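Local coordinates for uncharacterized protein (Magnetospirillum magneticum AMB-1, PDB 5MU5) that is a Maf-type glycosyltransferase involved in flagella formation and probably transfers sugars to flagellin, at residues L264-Q270 / A403-R407; A298-G304 / I315-M321; Q320-E324 / P391-G397; S385-S389 / R478-R482; E408-V414 / N488-S493. All coordinates share one frame; numbering follows the deposited sequence.

From the N terminus, interaction 1 opens after the short strand 262-263 and closes a long loop at the C-terminal end of helix 393-404. Interaction 2, the parallel pairing of two successive strands, nests inside that loop. Interaction 3 starts on the second of these strands and lays it against the first turn of the same helix, also within interaction 1. Interaction 4 crosses both 1 and 3: the loop 385-389, just before helix 393-404, is held by helix 467-482. Interaction 5 follows interaction 1 in series, crosses interaction 4, and adds strand 488-491 to the edge of strand 408-412. Interactions 2 and 5 belong to one sheet, with centres about 13 Å apart.

Interaction 1: L264-Q270 / A403-R407; sequences LQHSATQ and ALGFR
With CG anti to its carbonyl carbon (chi1 -75°), the His266 side chain brings one face of the imidazole over Ala403. The methyl CB of Ala403 sits 3.8 Å from the centroid of the His266 ring, offset toward its rim, in a CH-pi contact. Ser267 has its OG turned anti to the backbone N (chi1 176°), and the hydroxyl bonds back to Thr269 O, on a lone pair in the carbonyl plane. Beside it, the Ser267 N-H bonds to Ala403 O at 2.8 Å. Water 1 bridges Ser267 O and the edge of the Arg407 guanidinium, accepting from NH2. Gln270 crosses the Arg407 chain at about a right angle, its OE1 lying 3.8 Å from Arg407 CG. On the inner side, Leu264 CG meets Leu404 CD2 at 4.1 Å. Gly405, with positive phi, is the C-prime residue of a Schellman motif that ends the helix, and Gln270 CA rests on its carbonyl oxygen. The segment 264-270 thus wraps the C-terminal end of helix 393-404, with His266 NE2 hydrogen-bonded to Ser385 O, Leu264 against strand 363-367 and Leu404 against helix 515-528.

Interaction 2: A298-G304 / I315-M321; sequences AVIISCG and IQPDFQM
Val299 CG1 and Ile301 CG1 meet the rim of the Phe319 ring, Val299 CG1 lying 4.0 Å from Phe319 CD2. A second flat group, the Gln320 amide, works through both of its ends. Its NE2 donates to Gly304 O at 2.7 Å, with the acceptor close to the amide plane, while its OE1 receives the Ser302 hydroxyl from a direction tilted 30° out of that plane. The bend of Gln320 at chi2 (68°) curls the amide back toward Ser302 and Gly304, and a bond at each end of the amide, both to strand 299-303 and the residue after it, holds its rotation.

At the start of the pairing, the Asp318 carboxylate stands in for a backbone partner: OD2 takes the Ile300 N-H on its anti lone pair at 2.7 Å, nearly straight. The same oxygen forms a salt bridge with Lys518, which would favour the charged carboxylate. Ile300 O is gripped by two backbone donors, Phe319 N and Asp318 N. From there the strands run parallel, with Ser302 N bonded to Phe319 O and Met321 N to Ser302 O, and Gly304 N to Met321 O closing the series. On the face that carries Ile301, Phe319 and Met321, Ile301 CG2 packs at 3.6 Å on Met321 CG, under helix 393-404. Ser302 and Gln320 occupy the other face, where Ser302 CB also meets the Pro317 ring and both reach helix 307-312. Strand 299-303, helix 307-312 and strand 319-322 together form a beta-alpha-beta unit, whose crossover helix covers the Ser302 face of the parallel sheet.

Interaction 3: Q320-E324 / P391-G397; sequences QMLLE and PTVTNTG
Met321 and Thr396 make the tight part of the contact: the methyl CE of Met321 stands 3.5 Å from Thr396 CG2, closer than usual for two carbons, and nearly as close to Thr396 O. Bends at chi2 and chi3 (-65° and -53°) fold the thioether over the helix, and Met321 CG settles 3.8 Å from the CA of Gly397. The glycine, with no side chain, lets Met321 CG come down on the helix backbone. Val393 supports the same strand residue from the first helical turn. Its CG2 branch, anti to the backbone N, reaches 3.4 Å from Met321 O and also touches Met321 CB.

Leu323 is likewise closely fitted. Its CB and CD1 both touch Thr396 OG1, CB at 3.5 Å, and its CD2 approaches Pro391 O at 3.3 Å. The Thr396 hydroxyl is nevertheless satisfied, because it hydrogen-bonds to Ser389 O just before the helix.

At the partly exposed Pro391-Thr392 margin it is the side chains that turn away from the strand, while the backbone of both residues still meets Leu323. Pro391 is preceded by a cis peptide bond. Thr392 occupies the N-cap position without a side-chain capping bond; instead its backbone N donates at 2.9 Å to Asn395 OD1, on a lone pair in the carbonyl plane.

No hydrogen bond links the two segments. Strand and helix are joined by van der Waals packing, much of it methyl and methylene groups against backbone and hydroxyl oxygens, while the polar groups of the helix start bond among themselves or to neighbouring loops and helix 467-482.

Interaction 4: S385-S389 / R478-R482; sequences SLDDS and RIIGR
Asp388 and Arg478 form the closest ionic pair. Arg478 grips side-on with NE and NH2, and both nitrogens converge on the single oxygen OD1: Arg478 NE at 3.0 Å and NH2 at 2.9 Å from Asp388 OD1. Because the two N-H groups share one acceptor, both bonds are bent, with angles of 146° at the hydrogen. The oxygen lies at the guanidinium edge, near its plane, whereas the carboxylate is turned 54° from that plane and receives the two donors on the same face.

The second salt bridge is simpler. Arg482 NH1 donates to Asp387 OD2 at 3.1 Å along a nearly straight N-H, meeting the oxygen on its anti side and out of the carboxylate plane. Arg482 NH1 also lies 4.4 Å from Asp388 OD2, too far for a salt bridge but near enough that its charge should favour the carboxylate form.

Behind the two pairs, on their inner side, lies Ile479. Its CD1 methyl touches Asp387 O and Asp388 OD2, each at 3.9 Å, and backs the ionic layer with an apolar surface.

The spacing of four residues between Arg478 and Arg482 puts both arginines on the same side of helix 467-482, and each chain bends at chi3 to present its nitrogens. Asp388 has a left-handed backbone conformation, with positive phi and psi, and its CB points toward the helix. Asp387 is held through its carbonyl by Thr399. The loop 385-389 is thus clasped at the surface between helix 467-482 and helix 393-404, on which Ile479 and Leu386 both rest.

Interaction 5: E408-V414 / N488-S493; sequences ELYLFGV and NAFNCS
Tyr410 and Phe490 lie side by side on neighbouring parallel strands and point the same way. Their ring planes are nearly parallel, 15° apart, but slid so far that they barely overlap, with centroids 5.0 Å from each other. Contact falls to the margins: Phe490 CD1 sits over one face of the tyrosine ring, 3.4 Å from Tyr410 CE2. Glu408, on the same side of the sheet and extended, receives the Tyr410 hydroxyl on the anti lone pair of OE2 at 2.5 Å, which fixes the end of the ring. Its CG meanwhile reaches the edge of the Phe490 ring. Farther along on the Tyr410 side, the Cys492 sulfur lies obliquely by the Phe412 ring, 4.3 Å from its centroid, and at the edge of Tyr410.

On the opposite face Leu409 CB meets Ala489 CB at 4.1 Å.

Backbone bonds alternate from Leu409 N to Asn488 O through to Cys492 N to Leu411 O. Beyond them, Asn491 OD1 accepts from Ser493 N in an Asx turn, and Ser493 OG takes the Val414 N-H at 3.0 Å. Water 2 spans Asn491 ND2 and Val414 O.

Strand 408-412 lies between strands 275-278 and 488-491 in the sheet. Phe412 packs on helix 284-294 and meets Phe276 edge-to-face, while Phe490 reaches Arg502 on the next strand.

Interaction 1: L264-Q270 / A403-R407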
# COMPACT_ATOMS: atom_id res chain seq x y z
N LEU A 264 19.83 -12.84 -6.08
CA LEU A 264 20.30 -12.33 -4.80
C LEU A 264 19.76 -13.14 -3.61
O LEU A 264 18.60 -13.54 -3.58
CB LEU A 264 19.91 -10.88 -4.65
CG LEU A 264 20.46 -10.15 -3.43
CD1 LEU A 264 20.61 -8.65 -3.69
CD2 LEU A 264 19.55 -10.36 -2.22
N GLN A 265 20.62 -13.33 -2.62
CA GLN A 265 20.31 -14.13 -1.42
C GLN A 265 20.79 -13.37 -0.18
O GLN A 265 21.79 -12.68 -0.23
CB GLN A 265 21.02 -15.46 -1.56
CG GLN A 265 20.53 -16.55 -0.65
CD GLN A 265 20.95 -17.93 -1.15
OE1 GLN A 265 20.22 -18.90 -0.99
NE2 GLN A 265 22.09 -18.00 -1.80
N HIS A 266 20.02 -13.43 0.91
CA HIS A 266 20.38 -12.80 2.17
C HIS A 266 21.48 -13.59 2.80
O HIS A 266 21.49 -14.80 2.73
CB HIS A 266 19.19 -12.74 3.12
CG HIS A 266 18.19 -11.70 2.74
ND1 HIS A 266 18.03 -10.53 3.46
CD2 HIS A 266 17.33 -11.63 1.70
CE1 HIS A 266 17.09 -9.79 2.88
NE2 HIS A 266 16.66 -10.43 1.81
N SER A 267 22.43 -12.90 3.40
CA SER A 267 23.56 -13.53 4.03
C SER A 267 23.37 -13.53 5.54
O SER A 267 22.98 -12.54 6.12
CB SER A 267 24.83 -12.76 3.68
OG SER A 267 25.95 -13.30 4.36
N ALA A 268 23.66 -14.66 6.17
CA ALA A 268 23.59 -14.76 7.63
C ALA A 268 24.74 -13.99 8.30
O ALA A 268 24.54 -13.40 9.36
CB ALA A 268 23.65 -16.23 8.04
N THR A 269 25.91 -13.97 7.66
CA THR A 269 27.11 -13.40 8.26
C THR A 269 27.46 -12.01 7.75
O THR A 269 27.05 -11.60 6.68
CB THR A 269 28.33 -14.32 8.05
OG1 THR A 269 28.49 -14.58 6.66
CG2 THR A 269 28.15 -15.64 8.81
N GLN A 270 28.28 -11.33 8.53
CA GLN A 270 28.65 -9.95 8.28
C GLN A 270 29.94 -9.85 7.50
O GLN A 270 30.83 -10.67 7.64
CB GLN A 270 28.87 -9.23 9.60
CG GLN A 270 27.69 -9.25 10.55
CD GLN A 270 27.98 -8.46 11.82
OE1 GLN A 270 28.79 -7.51 11.81
NE2 GLN A 270 27.34 -8.84 12.92
N ALA A 403 21.46 -6.70 3.03
CA ALA A 403 21.08 -8.08 2.78
C ALA A 403 22.32 -8.96 2.48
O ALA A 403 22.42 -10.10 2.97
CB ALA A 403 20.08 -8.14 1.66
N LEU A 404 23.27 -8.42 1.72
CA LEU A 404 24.48 -9.13 1.37
C LEU A 404 25.46 -9.30 2.52
O LEU A 404 26.31 -10.17 2.48
CB LEU A 404 25.18 -8.41 0.23
CG LEU A 404 24.37 -8.42 -1.06
CD1 LEU A 404 25.17 -7.64 -2.08
CD2 LEU A 404 24.05 -9.83 -1.54
N GLY A 405 25.32 -8.49 3.55
CA GLY A 405 26.11 -8.66 4.74
C GLY A 405 26.90 -7.44 5.15
O GLY A 405 27.51 -7.44 6.20
N PHE A 406 26.90 -6.40 4.33
CA PHE A 406 27.62 -5.19 4.67
C PHE A 406 26.98 -4.50 5.88
O PHE A 406 25.78 -4.54 6.05
CB PHE A 406 27.70 -4.25 3.46
CG PHE A 406 28.44 -4.85 2.29
CD1 PHE A 406 29.83 -4.92 2.30
CD2 PHE A 406 27.76 -5.37 1.22
CE1 PHE A 406 30.52 -5.50 1.26
CE2 PHE A 406 28.45 -5.93 0.15
CZ PHE A 406 29.82 -5.98 0.16
N ARG A 407 27.83 -3.93 6.73
CA ARG A 407 27.39 -3.33 7.97
C ARG A 407 27.92 -1.92 8.21
O ARG A 407 27.21 -1.11 8.81
CB ARG A 407 27.74 -4.26 9.12
CG ARG A 407 26.99 -5.60 9.06
CD ARG A 407 25.51 -5.42 9.34
NE ARG A 407 24.75 -6.68 9.28
CZ ARG A 407 24.17 -7.17 8.19
NH1 ARG A 407 24.24 -6.53 7.03
NH2 ARG A 407 23.48 -8.30 8.27
O HOH W 1 22.41 -9.81 5.88

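Interaction 2: A298-G304 / I315-M321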
# COMPACT_ATOMS: atom_id res chain seq x y z
N ALA A 298 36.98 -0.13 -0.53
CA ALA A 298 35.57 -0.08 -0.20
C ALA A 298 34.75 -0.58 -1.37
O ALA A 298 35.16 -0.44 -2.52
CB ALA A 298 35.15 1.33 0.16
N VAL A 299 33.57 -1.13 -1.10
CA VAL A 299 32.72 -1.59 -2.18
C VAL A 299 31.89 -0.41 -2.63
O VAL A 299 31.29 0.24 -1.80
CB VAL A 299 31.85 -2.76 -1.71
CG1 VAL A 299 30.77 -3.11 -2.73
CG2 VAL A 299 32.77 -3.95 -1.42
N ILE A 300 31.90 -0.10 -3.93
CA ILE A 300 31.12 1.02 -4.46
C ILE A 300 29.80 0.52 -5.02
O ILE A 300 29.78 -0.28 -5.96
CB ILE A 300 31.84 1.75 -5.60
CG1 ILE A 300 33.26 2.16 -5.21
CG2 ILE A 300 31.04 2.96 -6.04
CD1 ILE A 300 33.38 2.99 -3.96
N ILE A 301 28.70 0.96 -4.42
CA ILE A 301 27.37 0.64 -4.89
C ILE A 301 26.81 1.92 -5.51
O ILE A 301 26.58 2.92 -4.83
CB ILE A 301 26.48 0.12 -3.75
CG1 ILE A 301 27.04 -1.21 -3.27
CG2 ILE A 301 25.05 -0.06 -4.22
CD1 ILE A 301 26.19 -1.92 -2.25
N SER A 302 26.64 1.87 -6.83
CA SER A 302 26.16 2.99 -7.60
C SER A 302 24.68 2.83 -7.77
O SER A 302 24.22 1.80 -8.24
CB SER A 302 26.83 3.02 -8.98
OG SER A 302 26.33 4.10 -9.76
N CYS A 303 23.92 3.85 -7.38
CA CYS A 303 22.47 3.79 -7.46
C CYS A 303 21.95 4.56 -8.67
O CYS A 303 22.08 5.78 -8.73
CB CYS A 303 21.89 4.33 -6.15
SG CYS A 303 22.36 3.27 -4.76
N GLY A 304 21.39 3.83 -9.63
CA GLY A 304 20.85 4.45 -10.83
C GLY A 304 21.82 5.40 -11.52
O GLY A 304 22.94 5.00 -11.83
N ILE A 315 35.91 6.34 -11.36
CA ILE A 315 35.57 5.53 -10.20
C ILE A 315 34.78 4.35 -10.72
O ILE A 315 33.80 4.54 -11.41
CB ILE A 315 34.77 6.32 -9.18
CG1 ILE A 315 35.63 7.49 -8.63
CG2 ILE A 315 34.28 5.40 -8.07
CD1 ILE A 315 34.87 8.54 -7.84
N GLN A 316 35.23 3.15 -10.42
CA GLN A 316 34.57 1.94 -10.89
C GLN A 316 33.53 1.43 -9.88
O GLN A 316 33.88 0.97 -8.81
CB GLN A 316 35.63 0.85 -11.15
CG GLN A 316 35.08 -0.52 -11.53
CD GLN A 316 34.31 -0.50 -12.84
OE1 GLN A 316 34.81 -0.03 -13.86
NE2 GLN A 316 33.09 -1.04 -12.83
N PRO A 317 32.24 1.51 -10.21
CA PRO A 317 31.28 0.83 -9.34
C PRO A 317 31.53 -0.67 -9.30
O PRO A 317 31.87 -1.26 -10.32
CB PRO A 317 29.93 1.08 -10.02
CG PRO A 317 30.14 2.17 -10.98
CD PRO A 317 31.59 2.22 -11.32
N ASP A 318 31.35 -1.28 -8.15
CA ASP A 318 31.41 -2.72 -8.02
C ASP A 318 30.02 -3.25 -8.36
O ASP A 318 29.87 -4.26 -9.04
CB ASP A 318 31.83 -3.09 -6.61
CG ASP A 318 33.28 -2.63 -6.30
OD1 ASP A 318 34.21 -3.25 -6.85
OD2 ASP A 318 33.48 -1.68 -5.49
N PHE A 319 29.01 -2.53 -7.89
CA PHE A 319 27.63 -2.87 -8.21
C PHE A 319 26.90 -1.67 -8.74
O PHE A 319 27.13 -0.56 -8.28
CB PHE A 319 26.90 -3.44 -6.99
CG PHE A 319 27.51 -4.71 -6.49
CD1 PHE A 319 27.40 -5.87 -7.23
CD2 PHE A 319 28.23 -4.73 -5.31
CE1 PHE A 319 27.97 -7.06 -6.79
CE2 PHE A 319 28.81 -5.91 -4.86
CZ PHE A 319 28.68 -7.07 -5.61
N GLN A 320 26.06 -1.91 -9.74
CA GLN A 320 25.18 -0.89 -10.29
C GLN A 320 23.74 -1.34 -9.99
O GLN A 320 23.33 -2.46 -10.32
CB GLN A 320 25.40 -0.73 -11.81
CG GLN A 320 24.38 0.15 -12.52
CD GLN A 320 24.48 1.62 -12.12
OE1 GLN A 320 25.57 2.14 -11.88
NE2 GLN A 320 23.34 2.29 -12.06
N MET A 321 22.98 -0.45 -9.36
CA MET A 321 21.62 -0.79 -8.93
C MET A 321 20.59 -0.20 -9.88
O MET A 321 20.75 0.94 -10.37
CB MET A 321 21.33 -0.27 -7.54
CG MET A 321 22.37 -0.59 -6.50
SD MET A 321 22.55 -2.33 -6.12
CE MET A 321 20.84 -2.75 -5.75

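Interaction 3: Q320-E324 / P391-G397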
# COMPACT_ATOMS: atom_id res chain seq x y z
N GLN A 320 26.06 -1.91 -9.74
CA GLN A 320 25.18 -0.89 -10.29
C GLN A 320 23.74 -1.34 -9.99
O GLN A 320 23.33 -2.46 -10.32
CB GLN A 320 25.40 -0.73 -11.81
CG GLN A 320 24.38 0.15 -12.52
CD GLN A 320 24.48 1.62 -12.12
OE1 GLN A 320 25.57 2.14 -11.88
NE2 GLN A 320 23.34 2.29 -12.06
N MET A 321 22.98 -0.45 -9.36
CA MET A 321 21.62 -0.79 -8.93
C MET A 321 20.59 -0.20 -9.88
O MET A 321 20.75 0.94 -10.37
CB MET A 321 21.33 -0.27 -7.54
CG MET A 321 22.37 -0.59 -6.50
SD MET A 321 22.55 -2.33 -6.12
CE MET A 321 20.84 -2.75 -5.75
N LEU A 322 19.55 -0.99 -10.14
CA LEU A 322 18.43 -0.53 -10.93
C LEU A 322 17.15 -1.06 -10.31
O LEU A 322 17.02 -2.27 -10.09
CB LEU A 322 18.54 -0.99 -12.37
CG LEU A 322 17.54 -0.37 -13.33
CD1 LEU A 322 17.72 1.14 -13.43
CD2 LEU A 322 17.65 -1.03 -14.70
N LEU A 323 16.20 -0.16 -10.05
CA LEU A 323 14.89 -0.52 -9.47
C LEU A 323 13.79 -0.50 -10.52
O LEU A 323 13.05 -1.45 -10.64
CB LEU A 323 14.53 0.46 -8.35
CG LEU A 323 13.14 0.35 -7.69
CD1 LEU A 323 13.01 -0.98 -6.97
CD2 LEU A 323 12.90 1.50 -6.72
N GLU A 324 13.71 0.60 -11.27
CA GLU A 324 12.61 0.84 -12.19
C GLU A 324 12.53 -0.08 -13.39
O GLU A 324 13.53 -0.42 -14.02
CB GLU A 324 12.68 2.26 -12.76
CG GLU A 324 12.54 3.42 -11.79
CD GLU A 324 12.39 4.76 -12.54
OE1 GLU A 324 11.34 4.95 -13.21
OE2 GLU A 324 13.31 5.62 -12.47
N PRO A 391 11.04 3.41 -2.17
CA PRO A 391 10.50 3.79 -3.47
C PRO A 391 11.52 4.16 -4.56
O PRO A 391 11.16 4.16 -5.73
CB PRO A 391 9.63 5.02 -3.15
CG PRO A 391 10.24 5.61 -1.92
CD PRO A 391 10.71 4.43 -1.14
N THR A 392 12.75 4.48 -4.19
CA THR A 392 13.77 4.82 -5.19
C THR A 392 15.02 3.90 -5.11
O THR A 392 15.19 3.08 -4.17
CB THR A 392 14.17 6.28 -5.05
OG1 THR A 392 14.73 6.48 -3.74
CG2 THR A 392 12.94 7.17 -5.20
N VAL A 393 15.90 4.06 -6.10
CA VAL A 393 17.03 3.16 -6.31
C VAL A 393 18.08 3.25 -5.20
O VAL A 393 18.83 2.30 -4.96
CB VAL A 393 17.63 3.36 -7.73
CG1 VAL A 393 18.23 4.76 -7.89
CG2 VAL A 393 18.65 2.27 -8.05
N THR A 394 18.09 4.37 -4.50
CA THR A 394 18.94 4.54 -3.33
C THR A 394 18.53 3.61 -2.19
O THR A 394 19.38 3.16 -1.42
CB THR A 394 18.91 6.01 -2.86
OG1 THR A 394 19.65 6.80 -3.80
CG2 THR A 394 19.57 6.15 -1.56
N ASN A 395 17.22 3.36 -2.09
CA ASN A 395 16.68 2.39 -1.13
C ASN A 395 17.13 1.00 -1.53
O ASN A 395 17.48 0.20 -0.67
CB ASN A 395 15.14 2.41 -1.12
CG ASN A 395 14.58 3.76 -0.74
OD1 ASN A 395 14.01 4.50 -1.57
ND2 ASN A 395 14.80 4.11 0.52
N THR A 396 17.10 0.73 -2.83
CA THR A 396 17.47 -0.58 -3.37
C THR A 396 18.91 -0.91 -3.04
O THR A 396 19.21 -2.00 -2.60
CB THR A 396 17.31 -0.64 -4.91
OG1 THR A 396 16.04 -0.08 -5.28
CG2 THR A 396 17.44 -2.07 -5.40
N GLY A 397 19.80 0.06 -3.25
CA GLY A 397 21.22 -0.15 -2.94
C GLY A 397 21.48 -0.33 -1.46
O GLY A 397 22.26 -1.16 -1.05

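Interaction 4: S385-S389 / R478-R482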
# COMPACT_ATOMS: atom_id res chain seq x y z
N SER A 385 14.11 -11.99 -2.04
CA SER A 385 13.54 -10.66 -2.22
C SER A 385 14.16 -9.71 -1.22
O SER A 385 14.92 -10.13 -0.34
CB SER A 385 12.01 -10.66 -2.03
OG SER A 385 11.67 -11.26 -0.81
N LEU A 386 13.86 -8.44 -1.39
CA LEU A 386 14.28 -7.40 -0.50
C LEU A 386 13.05 -6.64 -0.00
O LEU A 386 12.06 -6.53 -0.72
CB LEU A 386 15.21 -6.43 -1.22
CG LEU A 386 16.52 -7.02 -1.73
CD1 LEU A 386 17.22 -5.97 -2.56
CD2 LEU A 386 17.41 -7.51 -0.60
N ASP A 387 13.14 -6.19 1.25
CA ASP A 387 12.21 -5.27 1.85
C ASP A 387 12.78 -3.87 1.70
O ASP A 387 14.01 -3.70 1.68
CB ASP A 387 12.09 -5.54 3.35
CG ASP A 387 11.41 -6.85 3.66
OD1 ASP A 387 10.60 -7.32 2.83
OD2 ASP A 387 11.68 -7.41 4.75
N ASP A 388 11.90 -2.88 1.62
CA ASP A 388 12.29 -1.48 1.51
C ASP A 388 13.25 -1.27 0.34
O ASP A 388 14.16 -0.46 0.43
CB ASP A 388 12.89 -0.97 2.83
CG ASP A 388 11.86 -0.94 3.98
OD1 ASP A 388 10.73 -0.39 3.77
OD2 ASP A 388 12.17 -1.43 5.10
N SER A 389 13.04 -2.01 -0.75
CA SER A 389 13.86 -1.84 -1.94
C SER A 389 13.43 -0.60 -2.70
O SER A 389 14.16 -0.14 -3.58
CB SER A 389 13.85 -3.07 -2.86
OG SER A 389 12.60 -3.29 -3.45
N ARG A 478 14.44 3.30 8.14
CA ARG A 478 13.80 2.09 8.59
C ARG A 478 14.65 0.83 8.25
O ARG A 478 14.85 -0.01 9.10
CB ARG A 478 12.37 2.02 8.01
CG ARG A 478 11.67 0.69 8.27
CD ARG A 478 10.19 0.67 7.82
NE ARG A 478 10.02 0.93 6.39
CZ ARG A 478 9.63 2.09 5.84
NH1 ARG A 478 9.36 3.16 6.59
NH2 ARG A 478 9.51 2.18 4.52
N ILE A 479 15.15 0.67 7.03
CA ILE A 479 15.92 -0.56 6.74
C ILE A 479 17.21 -0.57 7.56
O ILE A 479 17.59 -1.58 8.14
CB ILE A 479 16.19 -0.79 5.22
CG1 ILE A 479 16.65 -2.23 4.97
CG2 ILE A 479 17.20 0.18 4.66
CD1 ILE A 479 15.60 -3.27 5.27
N ILE A 480 17.86 0.57 7.67
CA ILE A 480 19.09 0.63 8.44
C ILE A 480 18.83 0.26 9.89
O ILE A 480 19.57 -0.54 10.48
CB ILE A 480 19.79 1.98 8.29
CG1 ILE A 480 20.36 2.08 6.86
CG2 ILE A 480 20.94 2.09 9.27
CD1 ILE A 480 20.75 3.49 6.44
N GLY A 481 17.75 0.81 10.45
CA GLY A 481 17.33 0.47 11.81
C GLY A 481 17.14 -1.01 12.09
O GLY A 481 17.49 -1.48 13.14
N ARG A 482 16.62 -1.76 11.14
CA ARG A 482 16.44 -3.21 11.33
C ARG A 482 17.74 -4.02 11.46
O ARG A 482 17.71 -5.16 11.89
CB ARG A 482 15.56 -3.78 10.23
CG ARG A 482 14.15 -3.21 10.26
CD ARG A 482 13.30 -3.71 9.10
NE ARG A 482 13.16 -5.16 9.16
CZ ARG A 482 12.69 -5.93 8.17
NH1 ARG A 482 12.31 -5.40 7.01
NH2 ARG A 482 12.62 -7.25 8.36

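Interaction 5: E408-V414 / N488-S493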
# COMPACT_ATOMS: atom_id res chain seq x y z
N GLU A 408 29.11 -1.62 7.72
CA GLU A 408 29.66 -0.29 7.79
C GLU A 408 29.32 0.37 6.46
O GLU A 408 29.81 -0.02 5.41
CB GLU A 408 31.16 -0.35 8.03
CG GLU A 408 31.76 1.00 8.43
CD GLU A 408 33.28 0.95 8.58
OE1 GLU A 408 33.80 -0.12 8.95
OE2 GLU A 408 33.96 1.97 8.35
N LEU A 409 28.46 1.37 6.51
CA LEU A 409 27.90 1.99 5.32
C LEU A 409 28.19 3.46 5.29
O LEU A 409 28.05 4.12 6.29
CB LEU A 409 26.38 1.86 5.32
CG LEU A 409 25.69 0.63 4.78
CD1 LEU A 409 26.19 -0.65 5.43
CD2 LEU A 409 24.20 0.77 5.00
N TYR A 410 28.54 3.96 4.11
CA TYR A 410 28.74 5.38 3.90
C TYR A 410 27.85 5.83 2.77
O TYR A 410 27.88 5.27 1.67
CB TYR A 410 30.19 5.68 3.59
CG TYR A 410 31.10 5.36 4.75
CD1 TYR A 410 31.57 4.07 4.94
CD2 TYR A 410 31.45 6.33 5.68
CE1 TYR A 410 32.38 3.77 6.02
CE2 TYR A 410 32.27 6.03 6.75
CZ TYR A 410 32.72 4.75 6.91
OH TYR A 410 33.54 4.45 7.97
N LEU A 411 27.02 6.84 3.05
CA LEU A 411 26.18 7.41 2.02
C LEU A 411 26.78 8.68 1.40
O LEU A 411 27.18 9.60 2.09
CB LEU A 411 24.80 7.74 2.56
CG LEU A 411 24.06 6.67 3.35
CD1 LEU A 411 22.76 7.29 3.83
CD2 LEU A 411 23.81 5.40 2.55
N PHE A 412 26.81 8.71 0.08
CA PHE A 412 27.26 9.85 -0.67
C PHE A 412 26.19 10.16 -1.71
O PHE A 412 25.57 9.25 -2.27
CB PHE A 412 28.58 9.53 -1.37
CG PHE A 412 29.70 9.21 -0.44
CD1 PHE A 412 29.92 7.91 -0.04
CD2 PHE A 412 30.56 10.19 -0.01
CE1 PHE A 412 30.99 7.59 0.79
CE2 PHE A 412 31.61 9.90 0.84
CZ PHE A 412 31.83 8.60 1.23
N GLY A 413 25.96 11.44 -1.95
CA GLY A 413 24.99 11.88 -2.94
C GLY A 413 23.57 11.45 -2.65
O GLY A 413 22.78 11.30 -3.58
N VAL A 414 23.28 11.17 -1.38
CA VAL A 414 21.94 10.80 -0.93
C VAL A 414 21.44 12.05 -0.21
O VAL A 414 21.36 12.09 1.01
CB VAL A 414 21.96 9.63 0.04
CG1 VAL A 414 20.53 9.21 0.39
CG2 VAL A 414 22.67 8.46 -0.58
N ASN A 488 26.45 0.10 11.09
CA ASN A 488 27.02 1.38 11.44
C ASN A 488 27.03 2.27 10.18
O ASN A 488 27.89 2.14 9.31
CB ASN A 488 28.42 1.09 11.97
CG ASN A 488 29.04 2.24 12.68
OD1 ASN A 488 28.37 3.01 13.39
ND2 ASN A 488 30.35 2.38 12.53
N ALA A 489 26.05 3.16 10.06
CA ALA A 489 25.87 3.97 8.87
C ALA A 489 26.24 5.44 9.04
O ALA A 489 25.81 6.09 9.98
CB ALA A 489 24.43 3.85 8.39
N PHE A 490 27.01 5.95 8.09
CA PHE A 490 27.46 7.32 8.09
C PHE A 490 26.89 8.04 6.89
O PHE A 490 26.78 7.46 5.82
CB PHE A 490 28.97 7.37 8.07
CG PHE A 490 29.59 6.68 9.24
CD1 PHE A 490 29.93 5.34 9.18
CD2 PHE A 490 29.79 7.36 10.44
CE1 PHE A 490 30.48 4.69 10.27
CE2 PHE A 490 30.34 6.72 11.53
CZ PHE A 490 30.68 5.39 11.45
N ASN A 491 26.47 9.28 7.08
CA ASN A 491 25.94 10.05 5.97
C ASN A 491 26.90 11.18 5.73
O ASN A 491 27.06 12.03 6.60
CB ASN A 491 24.55 10.59 6.29
CG ASN A 491 23.90 11.27 5.10
OD1 ASN A 491 24.44 11.28 3.98
ND2 ASN A 491 22.72 11.84 5.32
N CYS A 492 27.57 11.14 4.57
CA CYS A 492 28.48 12.20 4.15
C CYS A 492 27.82 13.22 3.21
O CYS A 492 28.45 14.21 2.81
CB CYS A 492 29.72 11.60 3.46
SG CYS A 492 30.65 10.40 4.46
N SER A 493 26.54 12.98 2.88
CA SER A 493 25.80 13.83 1.96
C SER A 493 25.35 15.15 2.60
O SER A 493 24.95 15.18 3.76
CB SER A 493 24.56 13.09 1.45
OG SER A 493 24.92 11.80 0.99
O HOH W 2 21.62 13.68 3.31